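Local coordinates for inactive Zymogen C11 Protease (Parabacteroides distasonis, PDB 6MZO), which belongs to the clostripain-like C11 peptidases, probably a cysteine protease made as an inactive zymogen that must be activated before it cleaves proteins, at residues 114-119 with 159-164; 185-190 with 311-316. One frame throughout, in Å; residues are numbered along the deposited sequence.

Contact 1 of 2, residues 114-119 with 159-164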
loop_
_atom_site.group_PDB
_atom_site.type_symbol
_atom_site.label_atom_id
_atom_site.label_comp_id
_atom_site.label_asym_id
_atom_site.label_seq_id
_atom_site.Cartn_x
_atom_site.Cartn_y
_atom_site.Cartn_z
ATOM N N TRP A 114 5.024 6.679 0.229
ATOM C CA TRP A 114 4.877 6.805 1.653
ATOM C C TRP A 114 3.830 7.868 1.935
ATOM O O TRP A 114 3.972 9.026 1.459
ATOM C CB TRP A 114 6.211 7.246 2.287
ATOM C CG TRP A 114 6.255 7.257 3.793
ATOM C CD1 TRP A 114 6.745 6.268 4.614
ATOM C CD2 TRP A 114 5.832 8.314 4.659
ATOM N NE1 TRP A 114 6.629 6.648 5.917
ATOM C CE2 TRP A 114 6.070 7.890 5.973
ATOM C CE3 TRP A 114 5.255 9.546 4.441
ATOM C CZ2 TRP A 114 5.754 8.675 7.066
ATOM C CZ3 TRP A 114 4.947 10.344 5.539
ATOM C CH2 TRP A 114 5.199 9.894 6.821
ATOM N N SER A 115 2.831 7.481 2.710
ATOM C CA SER A 115 1.730 8.434 2.974
ATOM C C SER A 115 0.988 7.854 4.148
ATOM O O SER A 115 0.248 6.905 3.965
ATOM C CB SER A 115 0.814 8.530 1.753
ATOM O OG SER A 115 -0.219 9.519 1.928
ATOM N N HIS A 116 1.199 8.360 5.345
ATOM C CA HIS A 116 0.389 7.909 6.469
ATOM C C HIS A 116 -0.800 8.845 6.769
ATOM O O HIS A 116 -0.627 10.027 7.024
ATOM C CB HIS A 116 1.281 7.723 7.682
ATOM C CG HIS A 116 2.299 6.642 7.499
ATOM N ND1 HIS A 116 3.010 6.099 8.547
ATOM C CD2 HIS A 116 2.735 6.013 6.380
ATOM C CE1 HIS A 116 3.835 5.173 8.081
ATOM N NE2 HIS A 116 3.672 5.091 6.773
ATOM N N GLY A 117 -1.999 8.265 6.718
ATOM C CA GLY A 117 -3.272 8.968 6.726
ATOM C C GLY A 117 -4.381 7.936 6.606
ATOM O O GLY A 117 -4.337 6.905 7.279
ATOM N N THR A 118 -5.361 8.186 5.740
ATOM C CA THR A 118 -6.510 7.278 5.600
ATOM C C THR A 118 -6.380 6.319 4.417
ATOM O O THR A 118 -7.343 5.659 4.030
ATOM C CB THR A 118 -7.836 8.057 5.432
ATOM O OG1 THR A 118 -7.811 8.791 4.195
ATOM C CG2 THR A 118 -8.045 9.005 6.617
ATOM N N GLY A 119 -5.191 6.258 3.836
ATOM C CA GLY A 119 -4.969 5.374 2.708
ATOM C C GLY A 119 -5.868 5.702 1.525
ATOM O O GLY A 119 -5.982 6.849 1.088
ATOM N N LEU A 159 5.369 -0.526 -3.403
ATOM C CA LEU A 159 5.334 -0.730 -1.941
ATOM C C LEU A 159 4.551 0.433 -1.357
ATOM O O LEU A 159 4.972 1.583 -1.467
ATOM C CB LEU A 159 6.764 -0.778 -1.407
ATOM C CG LEU A 159 6.984 -1.116 0.077
ATOM C CD1 LEU A 159 8.516 -1.240 0.347
ATOM C CD2 LEU A 159 6.473 -0.085 1.021
ATOM N N PHE A 160 3.376 0.113 -0.789
ATOM C CA PHE A 160 2.574 1.184 -0.150
ATOM C C PHE A 160 2.937 1.274 1.315
ATOM O O PHE A 160 2.521 0.420 2.116
ATOM C CB PHE A 160 1.079 0.871 -0.303
ATOM C CG PHE A 160 0.545 1.046 -1.699
ATOM C CD1 PHE A 160 0.402 2.320 -2.241
ATOM C CD2 PHE A 160 0.144 -0.070 -2.443
ATOM C CE1 PHE A 160 -0.108 2.491 -3.504
ATOM C CE2 PHE A 160 -0.399 0.120 -3.749
ATOM C CZ PHE A 160 -0.512 1.400 -4.238
ATOM N N ASP A 161 3.711 2.274 1.692
ATOM C CA ASP A 161 4.011 2.480 3.097
ATOM C C ASP A 161 2.952 3.439 3.598
ATOM O O ASP A 161 3.141 4.651 3.666
ATOM C CB ASP A 161 5.491 2.992 3.260
ATOM C CG ASP A 161 5.928 2.972 4.725
ATOM O OD1 ASP A 161 5.066 2.976 5.650
ATOM O OD2 ASP A 161 7.114 3.084 4.983
ATOM N N ALA A 162 1.786 2.843 3.936
ATOM C CA ALA A 162 0.542 3.607 4.086
ATOM C C ALA A 162 -0.441 2.677 4.792
ATOM O O ALA A 162 -0.194 1.484 4.882
ATOM C CB ALA A 162 -0.024 4.047 2.707
ATOM N N CYS A 163 -1.485 3.274 5.325
ATOM C CA CYS A 163 -2.509 2.420 5.920
ATOM C C CYS A 163 -3.493 1.850 4.929
ATOM O O CYS A 163 -3.968 2.515 3.991
ATOM C CB CYS A 163 -3.294 3.195 6.997
ATOM S SG CYS A 163 -2.229 3.908 8.275
ATOM N N TYR A 164 -3.888 0.600 5.239
ATOM C CA TYR A 164 -5.032 -0.093 4.652
ATOM C C TYR A 164 -4.922 -0.387 3.169
ATOM O O TYR A 164 -5.934 -0.648 2.523
ATOM C CB TYR A 164 -6.318 0.692 4.925
ATOM C CG TYR A 164 -6.573 0.950 6.383
ATOM C CD1 TYR A 164 -6.649 -0.120 7.303
ATOM C CD2 TYR A 164 -6.704 2.230 6.862
ATOM C CE1 TYR A 164 -6.917 0.137 8.616
ATOM C CE2 TYR A 164 -6.992 2.506 8.206
ATOM C CZ TYR A 164 -7.081 1.443 9.099
ATOM O OH TYR A 164 -7.349 1.669 10.419
#

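Contact 2 of 2, residues 185-190 with 311-316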
loop_
_atom_site.group_PDB
_atom_site.type_symbol
_atom_site.label_atom_id
_atom_site.label_comp_id
_atom_site.label_asym_id
_atom_site.label_seq_id
_atom_site.Cartn_x
_atom_site.Cartn_y
_atom_site.Cartn_z
ATOM N N PRO A 185 -2.849 -4.632 5.324
ATOM C CA PRO A 185 -4.319 -4.480 5.428
ATOM C C PRO A 185 -4.751 -3.667 6.596
ATOM O O PRO A 185 -5.940 -3.354 6.650
ATOM C CB PRO A 185 -4.845 -5.901 5.544
ATOM C CG PRO A 185 -3.632 -6.705 6.105
ATOM C CD PRO A 185 -2.377 -6.034 5.558
ATOM N N THR A 186 -3.855 -3.360 7.517
ATOM C CA THR A 186 -4.231 -2.576 8.714
ATOM C C THR A 186 -3.424 -1.304 8.751
ATOM O O THR A 186 -3.002 -0.870 7.645
ATOM C CB THR A 186 -4.109 -3.385 10.052
ATOM O OG1 THR A 186 -2.738 -3.755 10.320
ATOM C CG2 THR A 186 -4.981 -4.600 9.891
ATOM N N GLU A 187 -3.212 -0.679 9.910
ATOM C CA GLU A 187 -2.425 0.566 9.966
ATOM C C GLU A 187 -0.952 0.231 10.062
ATOM O O GLU A 187 -0.552 -0.805 10.597
ATOM C CB GLU A 187 -2.883 1.451 11.136
ATOM C CG GLU A 187 -4.253 1.962 10.881
ATOM C CD GLU A 187 -4.710 3.051 11.857
ATOM O OE1 GLU A 187 -3.890 3.603 12.613
ATOM O OE2 GLU A 187 -5.901 3.343 11.813
ATOM N N ILE A 188 -0.134 1.103 9.448
ATOM C CA ILE A 188 1.270 1.106 9.692
ATOM C C ILE A 188 1.503 2.439 10.315
ATOM O O ILE A 188 1.150 3.479 9.733
ATOM C CB ILE A 188 2.082 1.055 8.452
ATOM C CG1 ILE A 188 1.703 -0.163 7.640
ATOM C CG2 ILE A 188 3.549 1.057 8.818
ATOM C CD1 ILE A 188 2.453 -0.253 6.261
ATOM N N LEU A 189 2.048 2.423 11.500
ATOM C CA LEU A 189 2.198 3.714 12.136
ATOM C C LEU A 189 3.687 4.051 12.196
ATOM O O LEU A 189 4.510 3.538 11.391
ATOM C CB LEU A 189 1.511 3.729 13.523
ATOM C CG LEU A 189 -0.017 3.473 13.562
ATOM C CD1 LEU A 189 -0.564 3.541 14.989
ATOM C CD2 LEU A 189 -0.820 4.401 12.640
ATOM N N ALA A 190 4.012 4.949 13.115
ATOM C CA ALA A 190 5.375 5.400 13.333
ATOM C C ALA A 190 6.124 5.598 12.020
ATOM O O ALA A 190 5.603 6.159 11.052
ATOM C CB ALA A 190 6.114 4.411 14.215
ATOM N N ALA A 311 -3.198 -6.092 16.014
ATOM C CA ALA A 311 -2.980 -4.995 15.073
ATOM C C ALA A 311 -3.048 -3.710 15.878
ATOM O O ALA A 311 -3.855 -3.587 16.837
ATOM C CB ALA A 311 -4.035 -5.002 13.943
ATOM N N VAL A 312 -2.222 -2.738 15.481
ATOM C CA VAL A 312 -2.180 -1.463 16.172
ATOM C C VAL A 312 -2.898 -0.334 15.402
ATOM O O VAL A 312 -2.886 -0.277 14.168
ATOM C CB VAL A 312 -0.733 -1.040 16.466
ATOM C CG1 VAL A 312 0.022 -0.746 15.178
ATOM C CG2 VAL A 312 -0.755 0.110 17.467
ATOM N N TYR A 313 -3.584 0.538 16.144
ATOM C CA TYR A 313 -4.362 1.631 15.545
ATOM C C TYR A 313 -4.071 2.951 16.236
ATOM O O TYR A 313 -3.825 2.998 17.456
ATOM C CB TYR A 313 -5.886 1.357 15.607
ATOM C CG TYR A 313 -6.214 0.091 14.855
ATOM C CD1 TYR A 313 -6.442 0.134 13.484
ATOM C CD2 TYR A 313 -6.223 -1.153 15.514
ATOM C CE1 TYR A 313 -6.716 -1.012 12.758
ATOM C CE2 TYR A 313 -6.463 -2.331 14.787
ATOM C CZ TYR A 313 -6.692 -2.249 13.417
ATOM O OH TYR A 313 -6.949 -3.425 12.711
ATOM N N ALA A 314 -4.171 4.041 15.478
ATOM C CA ALA A 314 -3.941 5.373 16.064
ATOM C C ALA A 314 -5.076 5.806 16.990
ATOM O O ALA A 314 -4.859 6.487 18.004
ATOM C CB ALA A 314 -3.753 6.394 14.980
ATOM N N TYR A 315 -6.294 5.435 16.636
ATOM C CA TYR A 315 -7.430 5.816 17.455
ATOM C C TYR A 315 -7.468 4.985 18.723
ATOM O O TYR A 315 -7.407 3.777 18.640
ATOM C CB TYR A 315 -8.749 5.631 16.690
ATOM C CG TYR A 315 -9.932 5.935 17.593
ATOM C CD1 TYR A 315 -10.365 7.227 17.761
ATOM C CD2 TYR A 315 -10.576 4.917 18.297
ATOM C CE1 TYR A 315 -11.421 7.519 18.610
ATOM C CE2 TYR A 315 -11.636 5.197 19.154
ATOM C CZ TYR A 315 -12.049 6.500 19.299
ATOM O OH TYR A 315 -13.095 6.794 20.155
ATOM N N PRO A 316 -7.665 5.613 19.896
ATOM C CA PRO A 316 -7.822 7.051 20.136
ATOM C C PRO A 316 -6.526 7.699 20.539
ATOM O O PRO A 316 -5.778 7.111 21.318
ATOM C CB PRO A 316 -8.866 7.112 21.277
ATOM C CG PRO A 316 -8.651 5.874 22.076
ATOM C CD PRO A 316 -8.053 4.816 21.074
HETATM O O HOH W 1 -1.885 -2.158 12.350
HETATM O O HOH W 2 -7.007 4.433 13.858
#

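Contact 1 of 2, residues 114-119 with 159-164
In the central mixed sheet of this caspase-like (clan CD) peptidase fold, the neighbouring parallel strands 109-115 and 155-162 run side by side, and at their ends W114 and H116 meet D161. The H116-G117 and A162-C163 pairs are consistent with the His-Gly and Ala-Cys motifs of clan CD peptidases, in which the His and Cys are the catalytic residues. S115 N donates to D161 O at 3.0 Å, nearly straight at 168°. H116 NE2 donates to D161 OD1 at 2.8 Å. The carboxylate oxygen is met from 50° above its plane, but it lies close to the imidazole plane. D161 CG stands anti to the backbone N (chi1 -169°), which carries the carboxylate to both rings. Its other oxygen, OD2, lies 3.2 Å from W114 CD1 and is gripped by F193 N and Y195 OH. W114 NE1 turns to N191 O instead. With an alanine in place of D161, H116 NE2 would probably lose its carboxylate acceptor, the imidazole could turn more easily, and F193 N and Y195 OH would lose a partner. H116 CD2 also sits over one face of the W114 ring, toward its rim. Further along, C163 SG is 3.8 Å from G117 O and 5.7 Å from H116 ND1.

Contact 2 of 2, residues 185-190 with 311-316
Water 1 is gripped by three groups where the loop 185-190 meets the two-stranded antiparallel hairpin of 310-313 and 321-324. It accepts from T186 OG1 at 2.7 Å. It donates to E187 O at 2.6 Å and to V312 O at 2.8 Å. The loop follows strand 178-183 of the central sheet, so the water joins that sheet's end to the hairpin. T186 OG1 also bonds T226 OG1 on strand 226-231.

E187 makes the direct polar link. Its chain is extended beyond CG and reaches across to A314, just past the end of the strand. A314 N donates to E187 OE1 at 2.9 Å, with an N-H...O angle of 151°. The donor comes from above the carboxylate plane. The other oxygen, OE2, accepts a hydrogen bond from water 2, which in turn accepts one from Y315 N. Y164 OH adds a weak bond to OE2. Both carboxylate oxygens of this buried glutamate thus have partners, and these bonds hold the group against turning about its last torsion.

Y313 packs beside it. Its ring stands 76° from the carboxylate plane, with E187 OE2 in the ring plane at the edge, 3.7 Å from Y313 CD1. At the far end of the ring, the T186 methyl CG2 touches Y313 OH, and the two side chains cross at about a right angle. The hydroxyl itself bonds M265 O. T186 also brings CG2 and OG1 close to the A311 methyl.

Apolar contact closes the other end. L189 CG lies beside the backbone N (chi1 -61°). L189 CD1 lies against the Y313-A314 peptide, 3.7 Å from A314 N, and also meets V312 CG2 at 4.2 Å. L189 CD2 meets A314 CB at 4.2 Å.

How the contacts relate
From the N terminus, the chain lays down four strands of the central sheet before strand 109-115 leads into 114-119. Contact 1 closes the loop of 39 residues that leads to 159-164. The chain then runs through helix 168-173 and strand 178-183, next in the sheet to 155-162, before contact 2 opens at 185-190. Contact 2 closes a longer loop of 120 residues, ending on hairpin strand 310-313. The two loops are in series and neither nest nor cross. Their centres lie about 11 Å apart. Y164 joins them: its backbone N probably bonds T186 O at 3.0 Å. Contact 1 ties core strands together; contact 2 ties the sheet-end loop to the later hairpin.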